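Long-range contact in foldase protein PrsA 2 (Bacillus anthracis, PDB 6VJ4), which assists the folding of secreted proteins, the protective antigen among them, outside the cell membrane and has peptidyl-prolyl cis-trans isomerase activity: residues Y30-Y42 and L230-N242. Numbering follows the deposited sequence.
Sequences YEMIAQDVITKKY and LQSELKKANIKIN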
loop_
_atom_site.group_PDB
_atom_site.type_symbol
_atom_site.label_atom_id
_atom_site.label_comp_id
_atom_site.label_asym_id
_atom_site.label_seq_id
_atom_site.Cartn_x
_atom_site.Cartn_y
_atom_site.Cartn_z
ATOM N N TYR A 30 -7.187 -4.279 -1.496
ATOM C CA TYR A 30 -6.027 -4.458 -2.409
ATOM C C TYR A 30 -6.413 -3.962 -3.806
ATOM O O TYR A 30 -5.612 -3.239 -4.429
ATOM C CB TYR A 30 -5.584 -5.925 -2.413
ATOM C CG TYR A 30 -4.643 -6.321 -3.527
ATOM C CD1 TYR A 30 -3.299 -5.987 -3.487
ATOM C CD2 TYR A 30 -5.090 -7.070 -4.605
ATOM C CE1 TYR A 30 -2.429 -6.360 -4.500
ATOM C CE2 TYR A 30 -4.234 -7.456 -5.625
ATOM C CZ TYR A 30 -2.898 -7.098 -5.572
ATOM O OH TYR A 30 -2.051 -7.474 -6.573
ATOM N N GLU A 31 -7.621 -4.323 -4.254
ATOM C CA GLU A 31 -8.152 -3.931 -5.588
ATOM C C GLU A 31 -8.156 -2.407 -5.703
ATOM O O GLU A 31 -7.552 -1.847 -6.614
ATOM C CB GLU A 31 -9.557 -4.513 -5.779
ATOM C CG GLU A 31 -10.153 -4.256 -7.153
ATOM C CD GLU A 31 -11.526 -4.873 -7.372
ATOM O OE1 GLU A 31 -12.125 -5.353 -6.388
ATOM O OE2 GLU A 31 -11.989 -4.883 -8.530
HETATM N N MSE A 32 -8.825 -1.748 -4.751
HETATM C CA MSE A 32 -8.932 -0.299 -4.734
HETATM C C MSE A 32 -7.553 0.337 -4.894
HETATM O O MSE A 32 -7.350 1.165 -5.777
HETATM C CB MSE A 32 -9.582 0.159 -3.426
HETATM C CG MSE A 32 -9.739 1.657 -3.291
HETATM SE SE MSE A 32 -10.532 2.102 -1.551
HETATM C CE MSE A 32 -12.468 2.396 -1.764
ATOM N N ILE A 33 -6.615 -0.063 -4.026
ATOM C CA ILE A 33 -5.265 0.479 -4.024
ATOM C C ILE A 33 -4.558 0.150 -5.346
ATOM O O ILE A 33 -4.090 1.099 -6.016
ATOM C CB ILE A 33 -4.481 -0.044 -2.803
ATOM C CG1 ILE A 33 -5.077 0.495 -1.501
ATOM C CG2 ILE A 33 -2.998 0.282 -2.930
ATOM C CD1 ILE A 33 -4.391 0.005 -0.251
ATOM N N ALA A 34 -4.479 -1.139 -5.695
ATOM C CA ALA A 34 -3.800 -1.580 -6.937
ATOM C C ALA A 34 -4.352 -0.804 -8.139
ATOM O O ALA A 34 -3.543 -0.378 -8.993
ATOM C CB ALA A 34 -3.972 -3.069 -7.119
ATOM N N GLN A 35 -5.675 -0.612 -8.182
ATOM C CA GLN A 35 -6.332 0.112 -9.304
ATOM C C GLN A 35 -6.007 1.608 -9.211
ATOM O O GLN A 35 -5.813 2.228 -10.275
ATOM C CB GLN A 35 -7.843 -0.139 -9.305
ATOM C CG GLN A 35 -8.225 -1.583 -9.622
ATOM C CD GLN A 35 -9.706 -1.781 -9.838
ATOM O OE1 GLN A 35 -10.503 -0.847 -9.756
ATOM N NE2 GLN A 35 -10.087 -3.013 -10.130
ATOM N N ASP A 36 -5.933 2.157 -7.993
ATOM C CA ASP A 36 -5.634 3.607 -7.816
ATOM C C ASP A 36 -4.227 3.932 -8.334
ATOM O O ASP A 36 -4.066 4.995 -8.961
ATOM C CB ASP A 36 -5.793 4.052 -6.358
ATOM C CG ASP A 36 -7.228 4.348 -5.952
ATOM O OD1 ASP A 36 -8.133 3.617 -6.411
ATOM O OD2 ASP A 36 -7.432 5.324 -5.200
ATOM N N VAL A 37 -3.248 3.067 -8.058
ATOM C CA VAL A 37 -1.843 3.301 -8.513
ATOM C C VAL A 37 -1.813 3.335 -10.046
ATOM O O VAL A 37 -1.262 4.304 -10.599
ATOM C CB VAL A 37 -0.885 2.234 -7.951
ATOM C CG1 VAL A 37 0.517 2.362 -8.533
ATOM C CG2 VAL A 37 -0.836 2.271 -6.431
ATOM N N ILE A 38 -2.407 2.330 -10.699
ATOM C CA ILE A 38 -2.405 2.250 -12.192
ATOM C C ILE A 38 -3.219 3.401 -12.792
ATOM O O ILE A 38 -2.691 4.082 -13.696
ATOM C CB ILE A 38 -2.937 0.879 -12.653
ATOM C CG1 ILE A 38 -2.073 -0.256 -12.105
ATOM C CG2 ILE A 38 -3.066 0.818 -14.168
ATOM C CD1 ILE A 38 -0.599 -0.120 -12.423
ATOM N N THR A 39 -4.442 3.616 -12.298
ATOM C CA THR A 39 -5.343 4.660 -12.864
ATOM C C THR A 39 -4.767 6.063 -12.650
ATOM O O THR A 39 -5.107 6.950 -13.450
ATOM C CB THR A 39 -6.759 4.541 -12.285
ATOM O OG1 THR A 39 -6.666 4.610 -10.862
ATOM C CG2 THR A 39 -7.450 3.261 -12.698
ATOM N N LYS A 40 -3.951 6.261 -11.610
ATOM C CA LYS A 40 -3.367 7.608 -11.361
ATOM C C LYS A 40 -2.175 7.833 -12.301
ATOM O O LYS A 40 -2.057 8.956 -12.835
ATOM C CB LYS A 40 -2.911 7.773 -9.907
ATOM C CG LYS A 40 -2.370 9.157 -9.563
ATOM C CD LYS A 40 -1.772 9.265 -8.174
ATOM C CE LYS A 40 -1.289 10.662 -7.845
ATOM N NZ LYS A 40 -2.408 11.630 -7.787
ATOM N N LYS A 41 -1.326 6.814 -12.480
ATOM C CA LYS A 41 -0.104 6.962 -13.321
ATOM C C LYS A 41 -0.456 6.922 -14.813
ATOM O O LYS A 41 0.121 7.725 -15.576
ATOM C CB LYS A 41 0.925 5.872 -13.001
ATOM C CG LYS A 41 2.212 5.988 -13.807
ATOM C CD LYS A 41 3.304 5.029 -13.412
ATOM C CE LYS A 41 4.545 5.214 -14.262
ATOM N NZ LYS A 41 5.603 4.232 -13.926
ATOM N N TYR A 42 -1.333 6.001 -15.215
ATOM C CA TYR A 42 -1.716 5.843 -16.643
ATOM C C TYR A 42 -3.124 6.405 -16.833
ATOM O O TYR A 42 -4.103 5.636 -16.847
ATOM C CB TYR A 42 -1.564 4.377 -17.040
ATOM C CG TYR A 42 -0.171 3.853 -16.812
ATOM C CD1 TYR A 42 0.837 4.101 -17.731
ATOM C CD2 TYR A 42 0.156 3.156 -15.661
ATOM C CE1 TYR A 42 2.128 3.647 -17.525
ATOM C CE2 TYR A 42 1.440 2.683 -15.447
ATOM C CZ TYR A 42 2.431 2.931 -16.383
ATOM O OH TYR A 42 3.706 2.479 -16.196
ATOM N N LEU A 230 1.985 -5.023 -12.433
ATOM C CA LEU A 230 1.290 -4.381 -11.285
ATOM C C LEU A 230 2.197 -4.449 -10.047
ATOM O O LEU A 230 2.391 -3.398 -9.407
ATOM C CB LEU A 230 -0.052 -5.084 -11.054
ATOM C CG LEU A 230 -0.884 -4.574 -9.876
ATOM C CD1 LEU A 230 -1.067 -3.065 -9.933
ATOM C CD2 LEU A 230 -2.233 -5.275 -9.836
ATOM N N GLN A 231 2.763 -5.627 -9.754
ATOM C CA GLN A 231 3.653 -5.811 -8.571
ATOM C C GLN A 231 4.860 -4.868 -8.664
ATOM O O GLN A 231 5.249 -4.299 -7.625
ATOM C CB GLN A 231 4.135 -7.261 -8.478
ATOM C CG GLN A 231 3.019 -8.272 -8.252
ATOM C CD GLN A 231 3.531 -9.695 -8.266
ATOM O OE1 GLN A 231 4.726 -9.945 -8.411
ATOM N NE2 GLN A 231 2.621 -10.644 -8.119
ATOM N N SER A 232 5.441 -4.729 -9.859
ATOM C CA SER A 232 6.617 -3.838 -10.043
ATOM C C SER A 232 6.195 -2.377 -9.855
ATOM O O SER A 232 6.965 -1.618 -9.244
ATOM C CB SER A 232 7.268 -4.053 -11.385
ATOM O OG SER A 232 6.361 -3.771 -12.441
ATOM N N GLU A 233 5.002 -2.016 -10.339
ATOM C CA GLU A 233 4.492 -0.620 -10.244
ATOM C C GLU A 233 4.276 -0.262 -8.765
ATOM O O GLU A 233 4.669 0.853 -8.359
ATOM C CB GLU A 233 3.212 -0.483 -11.070
ATOM C CG GLU A 233 3.005 0.900 -11.655
ATOM C CD GLU A 233 4.081 1.328 -12.643
ATOM O OE1 GLU A 233 5.218 1.576 -12.208
ATOM O OE2 GLU A 233 3.794 1.353 -13.853
ATOM N N LEU A 234 3.682 -1.173 -7.989
ATOM C CA LEU A 234 3.499 -0.931 -6.533
ATOM C C LEU A 234 4.882 -0.796 -5.880
ATOM O O LEU A 234 5.044 0.096 -5.028
ATOM C CB LEU A 234 2.707 -2.088 -5.914
ATOM C CG LEU A 234 1.307 -2.323 -6.484
ATOM C CD1 LEU A 234 0.668 -3.555 -5.860
ATOM C CD2 LEU A 234 0.420 -1.105 -6.283
ATOM N N LYS A 235 5.841 -1.639 -6.289
ATOM C CA LYS A 235 7.223 -1.620 -5.730
ATOM C C LYS A 235 7.899 -0.283 -6.068
ATOM O O LYS A 235 8.596 0.258 -5.186
ATOM C CB LYS A 235 8.029 -2.812 -6.256
ATOM C CG LYS A 235 9.416 -2.975 -5.646
ATOM C CD LYS A 235 10.139 -4.223 -6.105
ATOM C CE LYS A 235 11.494 -4.392 -5.451
ATOM N NZ LYS A 235 12.164 -5.633 -5.900
ATOM N N LYS A 236 7.710 0.225 -7.290
ATOM C CA LYS A 236 8.297 1.539 -7.670
ATOM C C LYS A 236 7.684 2.630 -6.787
ATOM O O LYS A 236 8.372 3.635 -6.538
ATOM C CB LYS A 236 8.067 1.836 -9.156
ATOM C CG LYS A 236 8.854 0.950 -10.112
ATOM C CD LYS A 236 8.642 1.280 -11.573
ATOM C CE LYS A 236 9.437 0.382 -12.497
ATOM N NZ LYS A 236 9.221 0.733 -13.919
ATOM N N ALA A 237 6.451 2.412 -6.318
ATOM C CA ALA A 237 5.738 3.386 -5.453
ATOM C C ALA A 237 6.055 3.133 -3.970
ATOM O O ALA A 237 5.485 3.849 -3.127
ATOM C CB ALA A 237 4.254 3.309 -5.715
ATOM N N ASN A 238 6.919 2.152 -3.672
ATOM C CA ASN A 238 7.321 1.820 -2.273
ATOM C C ASN A 238 6.086 1.371 -1.479
ATOM O O ASN A 238 5.736 2.048 -0.492
ATOM C CB ASN A 238 8.037 2.992 -1.597
ATOM C CG ASN A 238 9.276 3.436 -2.344
ATOM O OD1 ASN A 238 9.846 2.673 -3.123
ATOM N ND2 ASN A 238 9.708 4.664 -2.108
ATOM N N ILE A 239 5.464 0.265 -1.907
ATOM C CA ILE A 239 4.239 -0.294 -1.257
ATOM C C ILE A 239 4.331 -1.824 -1.279
ATOM O O ILE A 239 4.421 -2.383 -2.388
ATOM C CB ILE A 239 2.963 0.189 -1.978
ATOM C CG1 ILE A 239 2.917 1.714 -2.114
ATOM C CG2 ILE A 239 1.719 -0.355 -1.291
ATOM C CD1 ILE A 239 1.771 2.222 -2.955
ATOM N N LYS A 240 4.293 -2.468 -0.105
ATOM C CA LYS A 240 4.343 -3.954 -0.028
ATOM C C LYS A 240 2.955 -4.493 0.344
ATOM O O LYS A 240 2.441 -4.105 1.412
ATOM C CB LYS A 240 5.393 -4.424 0.983
ATOM C CG LYS A 240 6.838 -4.120 0.608
ATOM C CD LYS A 240 7.861 -4.830 1.475
ATOM C CE LYS A 240 7.824 -6.338 1.324
ATOM N NZ LYS A 240 8.864 -6.997 2.146
ATOM N N ILE A 241 2.388 -5.355 -0.509
ATOM C CA ILE A 241 1.042 -5.965 -0.275
ATOM C C ILE A 241 1.150 -7.480 -0.494
ATOM O O ILE A 241 2.178 -7.926 -1.043
ATOM C CB ILE A 241 -0.029 -5.336 -1.191
ATOM C CG1 ILE A 241 0.093 -3.811 -1.265
ATOM C CG2 ILE A 241 -1.421 -5.776 -0.756
ATOM C CD1 ILE A 241 -0.869 -3.159 -2.233
ATOM N N ASN A 242 0.118 -8.228 -0.087
ATOM C CA ASN A 242 0.092 -9.711 -0.221
ATOM C C ASN A 242 -0.831 -10.093 -1.388
ATOM O O ASN A 242 -1.846 -9.394 -1.599
ATOM C CB ASN A 242 -0.335 -10.371 1.095
ATOM C CG ASN A 242 -0.178 -11.878 1.107
ATOM O OD1 ASN A 242 0.136 -12.491 0.088
ATOM N ND2 ASN A 242 -0.393 -12.488 2.262
#
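Glu-233 reaches from helix 223-236 to the C-terminal end of helix 28-41. Glu-233 CB lies 4.1 Å from Ile-38 CD1, and CG packs closer on the same methyl. A turn about the CB-CG bond (chi2 63°) swings the carboxylate away from this apolar patch, to Lys-41 and Tyr-42. Glu-233 OE2 accepts a short hydrogen bond of 2.6 Å from Tyr-42 OH. The hydroxyl comes nearly along the C-O axis of OE2, which lies at the edge of the tyrosine ring. Glu-233 OE1 takes the main bond of a salt bridge with Lys-41 NZ, at 3.2 Å. The extended lysine crosses the glutamate at about a right angle, and its ammonium sits above the carboxylate plane. These two bonds fix the rotation of this buried carboxylate.

Further along, Leu-230 CD1 meets Ile-38 CG1 at 3.7 Å, while CD2 rests on Ala-34 CB. Leu-234 CD2 touches Val-37 CG2 at 3.6 Å. Past the helix, Ile-241 CG2 lies 3.3 Å from Tyr-30 CD1, and Asn-242 O sits over one face of that ring, offset toward its rim. Ile-239 packs on Ile-33 of the second subunit. The arrangement is a near-perpendicular helix crossing, the short segment axes 79° apart and 10.1 Å at closest approach. It joins N- and C-terminal parts of the modelled chain, consistent with the helical domain of PrsA foldases, built apart from the parvulin-type (PpiC) isomerase domain.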